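Long-range contacts in GTP cyclohydrolase 1 type 2 homolog (Escherichia coli, Escherichia coli O157:H7, PDB 1NMO), which forms a toroidal hexamer with a dinuclear metal site in each subunit and may take part in degrading radiation-damaged nucleotides: residues A[61-66]-A[95-100]; A[21-26]-A[66-71]; A[11-16]-A[103-108]; A[46-51]-A[239-244]. All blocks are in the same frame, centred on the assembly; numbering follows the deposited sequence.

Contact 1: residues A[61-66]-A[95-100]. With FE (Fe (III) ion), chain G; FE (Fe (III) ion), chain H.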
loop_
_atom_site.group_PDB
_atom_site.type_symbol
_atom_site.label_atom_id
_atom_site.label_comp_id
_atom_site.label_asym_id
_atom_site.label_seq_id
_atom_site.Cartn_x
_atom_site.Cartn_y
_atom_site.Cartn_z
ATOM N N ILE A 61 36.682 12.095 5.498
ATOM C CA ILE A 61 36.732 12.081 6.953
ATOM C C ILE A 61 35.375 11.533 7.474
ATOM O O ILE A 61 34.302 11.919 6.968
ATOM C CB ILE A 61 37.012 13.473 7.524
ATOM C CG1 ILE A 61 38.318 14.045 6.944
ATOM C CG2 ILE A 61 37.062 13.328 9.038
ATOM C CD1 ILE A 61 38.767 15.405 7.523
ATOM N N VAL A 62 35.424 10.629 8.460
ATOM C CA VAL A 62 34.233 9.966 8.953
ATOM C C VAL A 62 34.225 9.692 10.434
ATOM O O VAL A 62 35.257 9.858 11.074
ATOM C CB VAL A 62 34.055 8.565 8.297
ATOM C CG1 VAL A 62 33.841 8.673 6.801
ATOM C CG2 VAL A 62 35.227 7.715 8.593
ATOM N N HIS A 63 33.040 9.356 10.985
ATOM C CA HIS A 63 32.949 8.988 12.383
ATOM C C HIS A 63 33.296 7.497 12.535
ATOM O O HIS A 63 33.887 7.117 13.549
ATOM C CB HIS A 63 31.574 9.218 12.917
ATOM C CG HIS A 63 31.403 8.868 14.371
ATOM N ND1 HIS A 63 32.387 9.073 15.329
ATOM C CD2 HIS A 63 30.341 8.317 15.028
ATOM C CE1 HIS A 63 31.936 8.650 16.507
ATOM N NE2 HIS A 63 30.698 8.179 16.354
ATOM N N HIS A 64 32.913 6.675 11.534
ATOM C CA HIS A 64 33.167 5.222 11.505
ATOM C C HIS A 64 34.038 4.789 10.301
ATOM O O HIS A 64 33.564 4.617 9.159
ATOM C CB HIS A 64 31.866 4.433 11.403
ATOM C CG HIS A 64 30.912 4.662 12.523
ATOM N ND1 HIS A 64 29.766 5.414 12.374
ATOM C CD2 HIS A 64 30.916 4.222 13.805
ATOM C CE1 HIS A 64 29.101 5.417 13.510
ATOM N NE2 HIS A 64 29.771 4.701 14.392
ATOM N N GLY A 65 35.327 4.583 10.552
ATOM C CA GLY A 65 36.222 4.195 9.465
ATOM C C GLY A 65 36.438 2.719 9.538
ATOM O O GLY A 65 35.465 1.991 9.741
ATOM N N TYR A 66 37.695 2.256 9.437
ATOM C CA TYR A 66 37.947 0.793 9.423
ATOM C C TYR A 66 38.868 0.277 10.542
ATOM O O TYR A 66 39.167 0.980 11.509
ATOM C CB TYR A 66 38.579 0.402 8.079
ATOM C CG TYR A 66 37.882 0.922 6.833
ATOM C CD1 TYR A 66 36.532 1.048 6.802
ATOM C CD2 TYR A 66 38.604 1.305 5.668
ATOM C CE1 TYR A 66 35.877 1.560 5.675
ATOM C CE2 TYR A 66 37.938 1.810 4.525
ATOM C CZ TYR A 66 36.564 1.940 4.563
ATOM O OH TYR A 66 35.786 2.512 3.547
ATOM N N GLY A 95 39.417 8.876 10.096
ATOM C CA GLY A 95 38.239 8.578 10.913
ATOM C C GLY A 95 38.558 8.987 12.382
ATOM O O GLY A 95 39.723 8.865 12.814
ATOM N N TRP A 96 37.591 9.547 13.131
ATOM C CA TRP A 96 37.731 9.840 14.551
ATOM C C TRP A 96 36.488 9.250 15.225
ATOM O O TRP A 96 35.366 9.711 15.000
ATOM C CB TRP A 96 37.798 11.333 14.837
ATOM C CG TRP A 96 39.179 11.854 14.684
ATOM C CD1 TRP A 96 40.157 11.849 15.626
ATOM C CD2 TRP A 96 39.796 12.335 13.471
ATOM N NE1 TRP A 96 41.337 12.282 15.094
ATOM C CE2 TRP A 96 41.151 12.589 13.772
ATOM C CE3 TRP A 96 39.325 12.579 12.154
ATOM C CZ2 TRP A 96 42.047 13.060 12.826
ATOM C CZ3 TRP A 96 40.197 13.043 11.208
ATOM C CH2 TRP A 96 41.568 13.282 11.548
ATOM N N HIS A 97 36.671 8.231 16.061
ATOM C CA HIS A 97 35.559 7.586 16.750
ATOM C C HIS A 97 35.276 8.277 18.114
ATOM O O HIS A 97 34.749 9.391 18.110
ATOM C CB HIS A 97 35.861 6.085 16.900
ATOM C CG HIS A 97 34.712 5.264 17.400
ATOM N ND1 HIS A 97 34.824 4.421 18.494
ATOM C CD2 HIS A 97 33.415 5.191 17.001
ATOM C CE1 HIS A 97 33.644 3.875 18.755
ATOM N NE2 HIS A 97 32.772 4.321 17.865
ATOM N N LEU A 98 35.665 7.725 19.272
ATOM C CA LEU A 98 35.238 8.384 20.528
ATOM C C LEU A 98 35.534 9.871 20.651
ATOM O O LEU A 98 34.677 10.683 21.147
ATOM C CB LEU A 98 35.745 7.599 21.760
ATOM C CG LEU A 98 35.188 6.140 21.694
ATOM C CD1 LEU A 98 35.676 5.295 22.888
ATOM C CD2 LEU A 98 33.676 6.135 21.690
ATOM N N PRO A 99 36.710 10.300 20.179
ATOM C CA PRO A 99 36.941 11.746 20.323
ATOM C C PRO A 99 35.840 12.558 19.665
ATOM O O PRO A 99 35.460 13.666 20.144
ATOM C CB PRO A 99 38.316 11.956 19.669
ATOM C CG PRO A 99 39.013 10.605 19.942
ATOM C CD PRO A 99 37.876 9.630 19.593
ATOM N N LEU A 100 35.279 12.037 18.577
ATOM C CA LEU A 100 34.211 12.818 17.884
ATOM C C LEU A 100 32.841 12.652 18.570
ATOM O O LEU A 100 31.877 13.317 18.221
ATOM C CB LEU A 100 34.175 12.463 16.380
ATOM C CG LEU A 100 33.426 13.448 15.446
ATOM C CD1 LEU A 100 33.969 14.879 15.584
ATOM C CD2 LEU A 100 33.776 13.006 14.019
HETATM FE FE FE G . 28.572 5.118 16.109
HETATM FE FE FE H . 29.544 7.132 18.349
HETATM O O HOH W 1 28.775 6.495 20.502
#
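Val62 and Gly95 sit side by side as a parallel beta bridge, their CA atoms 4.7 Å apart, where strands 59-62 and 92-95 come to their ends in the middle of the five-stranded sheet. Just past the bridge, Trp96 N donates to Val62 O at 3.1 Å, and the same oxygen takes a CA-H...O contact from Gly95 CA. The chain then turns a corner at His63, while the other segment runs on into helix 98-102. Next to the bridge, Ile61 CG2 touches Trp96 CZ3 at 3.8 Å, reaching the edge of the indole near its plane; the indole NE1 bonds to Asn11.

These strand ends carry the dinuclear iron site, the metals lying beyond the C-terminal ends of two neighbouring parallel strands. A fully extended first torsion (chi1 -180°) brings the end of the His63 imidazole up to the 95-100 segment. There His63 ND1 donates to Trp96 O at 3.1 Å, in the carbonyl plane on a lone pair. The ring is thus held from one edge while His63 NE2 binds one iron at 2.5 Å. Asp101, Glu219 and a water complete the ligands seen on that ion. His64 NE2 binds the second iron at 2.1 Å, with His215 and the bridging Glu219. The His97 ring lies beside both ligands: it is nearly parallel to that of His63 (27°) but strongly offset, His97 CD2 coming 3.8 Å from His63 CE1. Asp21 accepts from His97 ND1 and helps to fix that ring.

Contact 2: residues A[21-26]-A[66-71]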
loop_
_atom_site.group_PDB
_atom_site.type_symbol
_atom_site.label_atom_id
_atom_site.label_comp_id
_atom_site.label_asym_id
_atom_site.label_seq_id
_atom_site.Cartn_x
_atom_site.Cartn_y
_atom_site.Cartn_z
ATOM N N ASP A 21 40.548 3.981 22.365
ATOM C CA ASP A 21 39.484 3.591 21.453
ATOM C C ASP A 21 39.460 2.119 20.949
ATOM O O ASP A 21 40.413 1.354 21.118
ATOM C CB ASP A 21 39.605 4.540 20.276
ATOM C CG ASP A 21 38.301 5.020 19.797
ATOM O OD1 ASP A 21 37.340 4.203 19.766
ATOM O OD2 ASP A 21 38.265 6.223 19.432
ATOM N N TYR A 22 38.356 1.742 20.315
ATOM C CA TYR A 22 38.181 0.401 19.724
ATOM C C TYR A 22 38.832 0.436 18.308
ATOM O O TYR A 22 38.799 -0.564 17.549
ATOM C CB TYR A 22 36.685 0.082 19.541
ATOM C CG TYR A 22 35.865 0.166 20.779
ATOM C CD1 TYR A 22 35.826 -0.919 21.673
ATOM C CD2 TYR A 22 35.132 1.344 21.100
ATOM C CE1 TYR A 22 35.079 -0.858 22.879
ATOM C CE2 TYR A 22 34.379 1.434 22.310
ATOM C CZ TYR A 22 34.363 0.323 23.191
ATOM O OH TYR A 22 33.685 0.349 24.393
ATOM N N ALA A 23 39.363 1.591 17.911
ATOM C CA ALA A 23 39.953 1.616 16.588
ATOM C C ALA A 23 40.912 2.784 16.426
ATOM O O ALA A 23 40.852 3.789 17.155
ATOM C CB ALA A 23 38.851 1.624 15.507
ATOM N N PRO A 24 41.863 2.652 15.502
ATOM C CA PRO A 24 42.747 3.826 15.408
ATOM C C PRO A 24 42.047 5.113 14.994
ATOM O O PRO A 24 41.191 5.101 14.135
ATOM C CB PRO A 24 43.780 3.413 14.363
ATOM C CG PRO A 24 43.013 2.301 13.505
ATOM C CD PRO A 24 42.315 1.536 14.630
ATOM N N ASN A 25 42.423 6.226 15.608
ATOM C CA ASN A 25 41.881 7.522 15.215
ATOM C C ASN A 25 42.989 8.296 14.392
ATOM O O ASN A 25 44.211 8.119 14.630
ATOM C CB ASN A 25 41.403 8.286 16.468
ATOM C CG ASN A 25 40.156 7.692 17.073
ATOM O OD1 ASN A 25 39.100 7.554 16.366
ATOM N ND2 ASN A 25 40.214 7.353 18.420
ATOM N N GLY A 26 42.565 9.106 13.400
ATOM C CA GLY A 26 43.525 9.853 12.588
ATOM C C GLY A 26 43.528 9.391 11.133
ATOM O O GLY A 26 42.457 9.010 10.607
ATOM N N TYR A 66 37.695 2.256 9.437
ATOM C CA TYR A 66 37.947 0.793 9.423
ATOM C C TYR A 66 38.868 0.277 10.542
ATOM O O TYR A 66 39.167 0.980 11.509
ATOM C CB TYR A 66 38.579 0.402 8.079
ATOM C CG TYR A 66 37.882 0.922 6.833
ATOM C CD1 TYR A 66 36.532 1.048 6.802
ATOM C CD2 TYR A 66 38.604 1.305 5.668
ATOM C CE1 TYR A 66 35.877 1.560 5.675
ATOM C CE2 TYR A 66 37.938 1.810 4.525
ATOM C CZ TYR A 66 36.564 1.940 4.563
ATOM O OH TYR A 66 35.786 2.512 3.547
ATOM N N PHE A 67 39.279 -0.983 10.407
ATOM C CA PHE A 67 40.257 -1.593 11.332
ATOM C C PHE A 67 39.820 -1.648 12.780
ATOM O O PHE A 67 40.598 -1.293 13.666
ATOM C CB PHE A 67 41.534 -0.783 11.239
ATOM C CG PHE A 67 41.927 -0.497 9.813
ATOM C CD1 PHE A 67 41.950 -1.530 8.886
ATOM C CD2 PHE A 67 42.257 0.772 9.401
ATOM C CE1 PHE A 67 42.293 -1.297 7.561
ATOM C CE2 PHE A 67 42.597 1.012 8.107
ATOM C CZ PHE A 67 42.613 -0.051 7.177
ATOM N N TRP A 68 38.556 -2.029 13.000
ATOM C CA TRP A 68 37.986 -2.188 14.348
ATOM C C TRP A 68 38.674 -3.377 15.064
ATOM O O TRP A 68 39.018 -4.422 14.437
ATOM C CB TRP A 68 36.475 -2.453 14.261
ATOM C CG TRP A 68 35.749 -1.273 13.732
ATOM C CD1 TRP A 68 35.521 -0.989 12.393
ATOM C CD2 TRP A 68 35.379 -0.060 14.465
ATOM N NE1 TRP A 68 35.064 0.333 12.252
ATOM C CE2 TRP A 68 34.954 0.917 13.487
ATOM C CE3 TRP A 68 35.366 0.302 15.841
ATOM C CZ2 TRP A 68 34.528 2.228 13.849
ATOM C CZ3 TRP A 68 34.942 1.612 16.197
ATOM C CH2 TRP A 68 34.528 2.553 15.198
ATOM N N LYS A 69 38.822 -3.208 16.380
ATOM C CA LYS A 69 39.452 -4.216 17.164
ATOM C C LYS A 69 38.696 -5.537 17.033
ATOM O O LYS A 69 37.437 -5.628 17.166
ATOM C CB LYS A 69 39.584 -3.796 18.645
ATOM C CG LYS A 69 40.731 -4.525 19.396
ATOM C CD LYS A 69 41.911 -3.556 19.848
ATOM C CE LYS A 69 41.411 -2.185 20.425
ATOM N NZ LYS A 69 40.712 -2.226 21.780
ATOM N N GLY A 70 39.500 -6.561 16.700
ATOM C CA GLY A 70 38.966 -7.900 16.548
ATOM C C GLY A 70 38.470 -8.358 15.191
ATOM O O GLY A 70 38.241 -9.547 15.092
ATOM N N GLU A 71 38.285 -7.485 14.192
ATOM C CA GLU A 71 37.820 -7.976 12.896
ATOM C C GLU A 71 39.001 -8.639 12.168
ATOM O O GLU A 71 40.160 -8.453 12.567
ATOM C CB GLU A 71 37.226 -6.831 12.039
ATOM C CG GLU A 71 38.172 -5.597 11.696
ATOM C CD GLU A 71 37.478 -4.530 10.808
ATOM O OE1 GLU A 71 36.256 -4.268 11.061
ATOM O OE2 GLU A 71 38.134 -3.961 9.873
#
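Trp68 meets Ala23 across two irregular loops, and the indole is the side chain to follow. Its CB starts away from the 21-26 segment, but with CG anti to the carbonyl carbon (chi1 -66°) the ring system comes back to that segment. The indole first meets the alanine where Trp68 CD2 lies 4.0 Å from Ala23 CB. Trp68 CE3 comes closer, 3.7 Å from Ala23 CB, and this methyl stands over the face of the six-membered ring, 20° off its normal, as a CH-pi contact. Tyr22 CB comes near the rim of the same ring, 3.9 Å from Trp68 CE3. Farther round, CH2 reaches His97, whose ring packs edge-to-face with the indole, and on the five-membered side NE1 donates to Gly65 O.

The backbone at Trp68 opens a type II beta turn that runs to Glu71, and the turn's second residue ties the two loops together: Lys69 N donates to Tyr22 O at 2.9 Å. The pairing joins the loop before strand 26-29, outermost in the sheet within this chain, to the loop after strand 59-62, beside the metal-site histidines.

Beside the tryptophan, Pro24 lies crosswise to Phe67, Pro24 CG facing Phe67 CB at 4.1 Å, while Pro24 CD rests 3.4 Å from Phe67 O. On the other flank, the bent Lys69 chain lays Lys69 CE 3.7 Å from Asp21 O.

Contact 3: residues A[11-16]-A[103-108]; sequences NEKLNS and HPELGN
Lys13 and Glu105 make the one salt bridge here, Lys13 NZ to Glu105 OE1 at 2.9 Å. The ammonium meets OE1 on the syn side, 28° out of the carboxylate plane. Lys13 bends once, at chi2, then runs straight to its tip and crosses the extended glutamate at about a right angle.

Apolar contact lies beside the charged pair. Leu106 CD2 packs against the lysine chain, 3.6 Å from Lys13 CE, and also meets its CG. The same methyl of Leu106 faces Leu14 CD2 at 4.2 Å, and Leu14 CD2 also reaches His103 CG at 4.1 Å. Leu14 stands at the C-terminal end of helix 3-13, which closes at Asn15 in a Schellman motif; behind it, Leu14 packs on Pro99 and Leu100 of helix 98-102.

The histidine also makes a bond within its own segment. His103 ND1 accepts from Leu106 N at 3.1 Å, only 7° out of the ring plane, which fixes the imidazole across the connection between helices 98-102 and 108-116. His103 NE2 faces Lys13 O, but at a poor angle that makes no bond.

The bond from Leu106 N is consistent with an unprotonated ND1, hence a neutral ring with its hydrogen on NE2. Any pull of the Lys13 ammonium on that ring is probably offset by the Glu105 carboxylate. In this joint an ion pair involving exposed Glu105 lies beside the buried leucines Leu14 and Leu106.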
loop_
_atom_site.group_PDB
_atom_site.type_symbol
_atom_site.label_atom_id
_atom_site.label_comp_id
_atom_site.label_asym_id
_atom_site.label_seq_id
_atom_site.Cartn_x
_atom_site.Cartn_y
_atom_site.Cartn_z
ATOM N N ASN A 11 43.500 16.008 15.282
ATOM C CA ASN A 11 43.956 15.295 16.440
ATOM C C ASN A 11 44.100 16.223 17.625
ATOM O O ASN A 11 43.551 15.935 18.721
ATOM C CB ASN A 11 45.254 14.682 16.100
ATOM C CG ASN A 11 45.122 13.229 15.744
ATOM O OD1 ASN A 11 44.019 12.640 15.738
ATOM N ND2 ASN A 11 46.264 12.615 15.458
ATOM N N GLU A 12 44.827 17.334 17.470
ATOM C CA GLU A 12 44.944 18.244 18.629
ATOM C C GLU A 12 43.630 18.900 19.038
ATOM O O GLU A 12 43.384 19.064 20.230
ATOM C CB GLU A 12 46.038 19.314 18.410
ATOM C CG GLU A 12 47.452 18.706 18.747
ATOM C CD GLU A 12 48.600 19.418 18.004
ATOM O OE1 GLU A 12 48.372 20.578 17.525
ATOM O OE2 GLU A 12 49.733 18.833 17.918
ATOM N N LYS A 13 42.776 19.228 18.071
ATOM C CA LYS A 13 41.483 19.857 18.394
ATOM C C LYS A 13 40.574 18.898 19.159
ATOM O O LYS A 13 39.945 19.246 20.165
ATOM C CB LYS A 13 40.818 20.341 17.109
ATOM C CG LYS A 13 39.390 20.993 17.260
ATOM C CD LYS A 13 39.323 22.199 18.228
ATOM C CE LYS A 13 37.968 22.926 18.176
ATOM N NZ LYS A 13 37.878 24.261 19.042
ATOM N N LEU A 14 40.528 17.657 18.733
ATOM C CA LEU A 14 39.675 16.716 19.427
ATOM C C LEU A 14 40.347 16.110 20.616
ATOM O O LEU A 14 39.759 15.262 21.276
ATOM C CB LEU A 14 39.246 15.611 18.462
ATOM C CG LEU A 14 38.463 16.035 17.226
ATOM C CD1 LEU A 14 37.854 14.808 16.567
ATOM C CD2 LEU A 14 37.362 16.999 17.586
ATOM N N ASN A 15 41.578 16.534 20.906
ATOM C CA ASN A 15 42.348 15.922 22.024
ATOM C C ASN A 15 42.193 14.413 21.881
ATOM O O ASN A 15 41.890 13.696 22.827
ATOM C CB ASN A 15 41.814 16.432 23.369
ATOM C CG ASN A 15 42.016 17.964 23.504
ATOM O OD1 ASN A 15 43.175 18.459 23.513
ATOM N ND2 ASN A 15 40.900 18.725 23.566
ATOM N N SER A 16 42.438 13.944 20.659
ATOM C CA SER A 16 42.284 12.544 20.326
ATOM C C SER A 16 43.266 11.570 20.992
ATOM O O SER A 16 42.876 10.532 21.501
ATOM C CB SER A 16 42.347 12.393 18.808
ATOM O OG SER A 16 42.149 11.030 18.432
ATOM N N HIS A 103 34.002 15.307 22.324
ATOM C CA HIS A 103 34.291 16.771 22.338
ATOM C C HIS A 103 33.134 17.709 22.802
ATOM O O HIS A 103 32.073 17.776 22.184
ATOM C CB HIS A 103 34.825 17.204 20.962
ATOM C CG HIS A 103 35.591 18.480 20.997
ATOM N ND1 HIS A 103 35.055 19.686 20.559
ATOM C CD2 HIS A 103 36.786 18.780 21.568
ATOM C CE1 HIS A 103 35.883 20.668 20.868
ATOM N NE2 HIS A 103 36.940 20.145 21.484
ATOM N N PRO A 104 33.366 18.536 23.836
ATOM C CA PRO A 104 32.260 19.396 24.292
ATOM C C PRO A 104 31.657 20.407 23.294
ATOM O O PRO A 104 30.558 20.952 23.486
ATOM C CB PRO A 104 32.848 20.108 25.509
ATOM C CG PRO A 104 34.122 19.303 25.908
ATOM C CD PRO A 104 34.634 18.900 24.505
ATOM N N GLU A 105 32.380 20.701 22.233
ATOM C CA GLU A 105 31.897 21.697 21.317
ATOM C C GLU A 105 31.394 21.065 20.042
ATOM O O GLU A 105 30.274 21.307 19.609
ATOM C CB GLU A 105 33.052 22.649 20.989
ATOM C CG GLU A 105 32.791 23.461 19.730
ATOM C CD GLU A 105 33.993 24.264 19.240
ATOM O OE1 GLU A 105 35.080 24.268 19.912
ATOM O OE2 GLU A 105 33.833 24.914 18.166
ATOM N N LEU A 106 32.240 20.213 19.469
ATOM C CA LEU A 106 32.036 19.535 18.168
ATOM C C LEU A 106 31.430 18.131 18.236
ATOM O O LEU A 106 30.920 17.605 17.239
ATOM C CB LEU A 106 33.436 19.437 17.485
ATOM C CG LEU A 106 34.017 20.545 16.555
ATOM C CD1 LEU A 106 33.312 21.856 16.632
ATOM C CD2 LEU A 106 35.500 20.646 16.761
ATOM N N GLY A 107 31.530 17.509 19.390
ATOM C CA GLY A 107 31.049 16.145 19.549
ATOM C C GLY A 107 29.617 15.768 19.221
ATOM O O GLY A 107 28.763 16.649 19.297
ATOM N N ASN A 108 29.356 14.473 18.896
ATOM C CA ASN A 108 28.023 13.999 18.561
ATOM C C ASN A 108 27.138 14.292 19.772
ATOM O O ASN A 108 26.038 14.738 19.624
ATOM C CB ASN A 108 27.967 12.483 18.293
ATOM C CG ASN A 108 28.688 12.040 16.989
ATOM O OD1 ASN A 108 28.565 12.664 15.903
ATOM N ND2 ASN A 108 29.414 10.906 17.091
#

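Contact 4: residues A[46-51]-A[239-244]; sequences QALLDE and TFIDIP
Ile241 and Ile243 carry this contact for the 239-244 segment, turned toward helix 46-54 as the chain runs on from strand 237-240. That strand is the outermost of the five-stranded sheet within the chain, and Thr239 and Ile241 both bond through their backbones to Thr40 of the neighbouring strand 37-41. Phe240 turns the other way, onto helix 221-233, so helices flank the strand on two sides.

At Ile241 the side chain splits its work. With CG1 anti to the carbonyl carbon (chi1 -57°), Ile241 CD1 lies 3.7 Å from Glu51 CB and 3.9 Å from Glu51 OE1. Ile241 CB, meanwhile, faces Leu48 CD2 at 4.0 Å, the two side chains lying alongside and running oppositely. The Glu51 carboxylate finds its polar partner in Arg54, farther along the helix, and its CB and CG pack on the isoleucine.

Asp242 points away and hydrogen-bonds to His216. Ile243 then returns to the helix and reaches it with CD1 alone. Ile243 CD1 settles against the helix backbone, 3.8 Å from Leu48 CA, with Ala47 CB at 4.2 Å and Leu48 CD2 at 4.0 Å around it. After it, Pro244 O accepts from Arg204 of the second subunit, whose Glu205 takes the backbone N of Gln46, so both segments also border the subunit interface.

Between the two segments themselves the hold is apolar: the contact between helix and chain is made largely by methyl and methylene groups, while the polar ends of Glu51 and Asp242 are paired elsewhere.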
loop_
_atom_site.group_PDB
_atom_site.type_symbol
_atom_site.label_atom_id
_atom_site.label_comp_id
_atom_site.label_asym_id
_atom_site.label_seq_id
_atom_site.Cartn_x
_atom_site.Cartn_y
_atom_site.Cartn_z
ATOM N N GLN A 46 30.880 2.224 0.894
ATOM C CA GLN A 46 31.210 2.326 -0.520
ATOM C C GLN A 46 30.476 3.526 -1.094
ATOM O O GLN A 46 30.997 4.216 -1.960
ATOM C CB GLN A 46 30.670 1.117 -1.254
ATOM C CG GLN A 46 31.164 1.066 -2.725
ATOM C CD GLN A 46 32.636 0.803 -2.727
ATOM O OE1 GLN A 46 33.079 -0.153 -2.045
ATOM N NE2 GLN A 46 33.423 1.623 -3.448
ATOM N N ALA A 47 29.243 3.783 -0.638
ATOM C CA ALA A 47 28.460 4.886 -1.192
ATOM C C ALA A 47 29.099 6.247 -0.995
ATOM O O ALA A 47 29.033 7.064 -1.886
ATOM C CB ALA A 47 27.014 4.860 -0.624
ATOM N N LEU A 48 29.745 6.499 0.126
ATOM C CA LEU A 48 30.426 7.805 0.396
ATOM C C LEU A 48 31.646 7.860 -0.442
ATOM O O LEU A 48 32.043 8.888 -1.024
ATOM C CB LEU A 48 30.958 7.895 1.826
ATOM C CG LEU A 48 30.758 9.034 2.796
ATOM C CD1 LEU A 48 32.013 9.323 3.662
ATOM C CD2 LEU A 48 30.245 10.211 2.058
ATOM N N LEU A 49 32.327 6.742 -0.472
ATOM C CA LEU A 49 33.582 6.669 -1.253
ATOM C C LEU A 49 33.306 6.906 -2.731
ATOM O O LEU A 49 34.087 7.508 -3.456
ATOM C CB LEU A 49 34.130 5.298 -1.008
ATOM C CG LEU A 49 35.303 5.115 -0.061
ATOM C CD1 LEU A 49 35.405 6.099 1.002
ATOM C CD2 LEU A 49 35.302 3.718 0.395
ATOM N N ASP A 50 32.197 6.405 -3.225
ATOM C CA ASP A 50 31.936 6.673 -4.628
ATOM C C ASP A 50 31.635 8.198 -4.744
ATOM O O ASP A 50 31.991 8.861 -5.729
ATOM C CB ASP A 50 30.734 5.850 -5.138
ATOM C CG ASP A 50 30.949 4.334 -5.024
ATOM O OD1 ASP A 50 32.132 3.849 -5.044
ATOM O OD2 ASP A 50 29.918 3.630 -4.968
ATOM N N GLU A 51 30.945 8.770 -3.773
ATOM C CA GLU A 51 30.686 10.192 -3.927
ATOM C C GLU A 51 31.978 10.955 -3.852
ATOM O O GLU A 51 32.079 11.991 -4.526
ATOM C CB GLU A 51 29.756 10.748 -2.882
ATOM C CG GLU A 51 28.286 10.627 -3.262
ATOM C CD GLU A 51 27.883 11.545 -4.419
ATOM O OE1 GLU A 51 27.914 12.773 -4.270
ATOM O OE2 GLU A 51 27.534 11.033 -5.495
ATOM N N THR A 239 32.972 19.188 2.324
ATOM C CA THR A 239 31.541 19.018 2.049
ATOM C C THR A 239 31.010 17.789 2.791
ATOM O O THR A 239 31.358 16.669 2.467
ATOM C CB THR A 239 31.299 18.774 0.521
ATOM O OG1 THR A 239 31.849 19.858 -0.243
ATOM C CG2 THR A 239 29.804 18.720 0.185
ATOM N N PHE A 240 30.148 17.994 3.776
ATOM C CA PHE A 240 29.522 16.892 4.524
ATOM C C PHE A 240 28.360 16.254 3.741
ATOM O O PHE A 240 27.414 16.964 3.379
ATOM C CB PHE A 240 28.960 17.400 5.845
ATOM C CG PHE A 240 28.033 16.426 6.530
ATOM C CD1 PHE A 240 28.448 15.143 6.824
ATOM C CD2 PHE A 240 26.724 16.787 6.856
ATOM C CE1 PHE A 240 27.575 14.229 7.419
ATOM C CE2 PHE A 240 25.857 15.848 7.459
ATOM C CZ PHE A 240 26.284 14.581 7.728
ATOM N N ILE A 241 28.432 14.941 3.469
ATOM C CA ILE A 241 27.358 14.218 2.753
ATOM C C ILE A 241 26.599 13.264 3.678
ATOM O O ILE A 241 27.224 12.358 4.277
ATOM C CB ILE A 241 27.928 13.390 1.597
ATOM C CG1 ILE A 241 28.680 14.325 0.672
ATOM C CG2 ILE A 241 26.776 12.740 0.770
ATOM C CD1 ILE A 241 29.017 13.695 -0.684
ATOM N N ASP A 242 25.288 13.471 3.840
ATOM C CA ASP A 242 24.454 12.610 4.679
ATOM C C ASP A 242 23.850 11.455 3.811
ATOM O O ASP A 242 22.884 11.661 3.098
ATOM C CB ASP A 242 23.321 13.448 5.297
ATOM C CG ASP A 242 22.327 12.597 6.171
ATOM O OD1 ASP A 242 22.535 11.371 6.347
ATOM O OD2 ASP A 242 21.327 13.171 6.693
ATOM N N ILE A 243 24.414 10.242 3.846
ATOM C CA ILE A 243 23.804 9.131 3.092
ATOM C C ILE A 243 23.050 8.373 4.138
ATOM O O ILE A 243 23.624 7.779 5.025
ATOM C CB ILE A 243 24.822 8.313 2.482
ATOM C CG1 ILE A 243 25.796 9.344 1.807
ATOM C CG2 ILE A 243 24.120 7.144 1.573
ATOM C CD1 ILE A 243 26.797 8.818 0.715
ATOM N N PRO A 244 21.707 8.417 4.028
ATOM C CA PRO A 244 20.716 7.820 4.885
ATOM C C PRO A 244 20.911 6.358 5.165
ATOM O O PRO A 244 21.143 5.549 4.248
ATOM C CB PRO A 244 19.403 8.153 4.159
ATOM C CG PRO A 244 19.722 9.530 3.545
ATOM C CD PRO A 244 21.060 9.117 2.901
#

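In the fold
Contact 1 is the buried one, formed at strand ends inside the five-stranded sheet; contacts 2 and 3 are partly buried, and contact 4 lies at the surface beside an outer strand. Contacts 1 and 2 share Tyr66 and interlock around His97, whose backbone N also bonds Asn25. Contact 3 adjoins contact 1 through Asn11 and Trp96 and through the backbones of Leu100 and Asn108, whereas contact 4 reaches it through Leu48 against Val62. Contacts 3 and 4 stay apart, about 9 Å between nearest atoms. Chemistry follows place: metal ligation at the centre, a backbone bond with aromatic packing between loops, a salt bridge beside leucines, and aliphatic contact alongside the subunit interface.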